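PDB 2PF5: tumor necrosis factor-inducible gene 6 protein from Homo sapiens, which transfers heavy chains from inter-alpha-inhibitor to hyaluronan during matrix remodelling and binds hyaluronan and other matrix components through its Link module. Local coordinates for residues Y12-T15 / Y16-K20. Sequence-based numbering, arbitrary orientation.
Sequences YKLT and YAEAK
The carbonyl oxygen of T15 receives the amide of A19, with N 2.8 Å from O and the donor nearly in line with the C=O bond (162° at the oxygen); this closes the first turn of the helix. Two further bonds join T15 and E18 reciprocally, the definition of a capping box with T15 as N-cap. In one, E18 N donates to T15 OG1 at 3.2 Å, less straight than its counterpart. In the other, T15 N points almost directly (174°) at E18 OE1, 3.1 Å away, and meets that oxygen on its anti side, somewhat out of the carboxylate plane. A chi1 of 63° tucks the T15 hydroxyl in over the backbone, turned to the E18 amide, while CG2 faces the carboxylate, 3.7 Å from E18 OE1. E18 CG passes close to the hydroxyl, and the extended chain beyond it carries the carboxylate back to T15 N. L14 adds an apolar flank: its CB is 4.2 Å from A19 CB, and its CD2 also reaches E18 CB. Within the Link module this cap starts helix 16-25, where L14 and A19 touch A90 of strand 89-93, and Y16 and A19 touch L30 of strand 29-30.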
loop_
_atom_site.group_PDB
_atom_site.type_symbol
_atom_site.label_atom_id
_atom_site.label_comp_id
_atom_site.label_asym_id
_atom_site.label_seq_id
_atom_site.Cartn_x
_atom_site.Cartn_y
_atom_site.Cartn_z
ATOM N N TYR A 12 5.178 8.257 5.023
ATOM C CA TYR A 12 5.862 7.158 5.738
ATOM C C TYR A 12 5.761 7.315 7.259
ATOM O O TYR A 12 6.772 7.459 7.968
ATOM C CB TYR A 12 7.334 7.003 5.281
ATOM C CG TYR A 12 7.547 6.638 3.807
ATOM C CD1 TYR A 12 6.506 6.140 3.000
ATOM C CD2 TYR A 12 8.802 6.750 3.241
ATOM C CE1 TYR A 12 6.731 5.817 1.654
ATOM C CE2 TYR A 12 9.039 6.424 1.917
ATOM C CZ TYR A 12 8.013 5.941 1.131
ATOM O OH TYR A 12 8.304 5.630 -0.181
ATOM N N LYS A 13 4.530 7.316 7.756
ATOM C CA LYS A 13 4.288 7.488 9.173
ATOM C C LYS A 13 3.272 6.467 9.726
ATOM O O LYS A 13 2.805 6.608 10.856
ATOM C CB LYS A 13 3.881 8.951 9.436
ATOM C CG LYS A 13 5.098 9.842 9.731
ATOM C CD LYS A 13 4.906 11.243 9.245
ATOM C CE LYS A 13 6.180 12.072 9.444
ATOM N NZ LYS A 13 6.579 12.248 10.878
ATOM N N LEU A 14 2.946 5.430 8.947
ATOM C CA LEU A 14 2.035 4.386 9.421
ATOM C C LEU A 14 2.754 3.071 9.680
ATOM O O LEU A 14 3.451 2.560 8.811
ATOM C CB LEU A 14 0.876 4.113 8.429
ATOM C CG LEU A 14 -0.030 5.312 8.107
ATOM C CD1 LEU A 14 -0.798 4.984 6.813
ATOM C CD2 LEU A 14 -0.973 5.587 9.221
ATOM N N THR A 15 2.558 2.508 10.879
ATOM C CA THR A 15 2.986 1.131 11.144
ATOM C C THR A 15 2.022 0.223 10.401
ATOM O O THR A 15 0.977 0.692 9.898
ATOM C CB THR A 15 2.940 0.781 12.645
ATOM O OG1 THR A 15 1.578 0.863 13.085
ATOM C CG2 THR A 15 3.831 1.752 13.489
ATOM N N TYR A 16 2.339 -1.071 10.343
ATOM C CA TYR A 16 1.460 -2.033 9.701
ATOM C C TYR A 16 0.063 -1.999 10.326
ATOM O O TYR A 16 -0.936 -1.934 9.624
ATOM C CB TYR A 16 2.025 -3.458 9.790
ATOM C CG TYR A 16 1.096 -4.498 9.186
ATOM C CD1 TYR A 16 0.721 -4.411 7.838
ATOM C CD2 TYR A 16 0.591 -5.559 9.952
ATOM C CE1 TYR A 16 -0.141 -5.338 7.267
ATOM C CE2 TYR A 16 -0.269 -6.531 9.368
ATOM C CZ TYR A 16 -0.636 -6.389 8.030
ATOM O OH TYR A 16 -1.449 -7.303 7.394
ATOM N N ALA A 17 0.002 -2.054 11.658
ATOM C CA ALA A 17 -1.310 -2.053 12.355
ATOM C C ALA A 17 -2.075 -0.758 12.070
ATOM O O ALA A 17 -3.304 -0.781 11.958
ATOM C CB ALA A 17 -1.125 -2.244 13.909
ATOM N N GLU A 18 -1.372 0.369 12.003
ATOM C CA GLU A 18 -2.015 1.654 11.751
ATOM C C GLU A 18 -2.535 1.726 10.318
ATOM O O GLU A 18 -3.642 2.233 10.055
ATOM C CB GLU A 18 -1.042 2.799 12.001
ATOM C CG GLU A 18 -0.752 2.938 13.487
ATOM C CD GLU A 18 0.319 3.952 13.809
ATOM O OE1 GLU A 18 1.167 4.286 12.939
ATOM O OE2 GLU A 18 0.329 4.372 14.988
ATOM N N ALA A 19 -1.712 1.245 9.402
ATOM C CA ALA A 19 -2.130 1.146 7.991
ATOM C C ALA A 19 -3.426 0.314 7.849
ATOM O O ALA A 19 -4.399 0.724 7.188
ATOM C CB ALA A 19 -1.018 0.528 7.180
ATOM N N LYS A 20 -3.430 -0.877 8.422
ATOM C CA LYS A 20 -4.612 -1.712 8.440
ATOM C C LYS A 20 -5.836 -0.996 9.049
ATOM O O LYS A 20 -6.942 -1.051 8.499
ATOM C CB LYS A 20 -4.262 -3.020 9.179
ATOM C CG LYS A 20 -5.317 -4.069 9.214
ATOM C CD LYS A 20 -4.646 -5.407 9.510
ATOM C CE LYS A 20 -5.629 -6.383 10.093
ATOM N NZ LYS A 20 -4.956 -7.693 10.390
#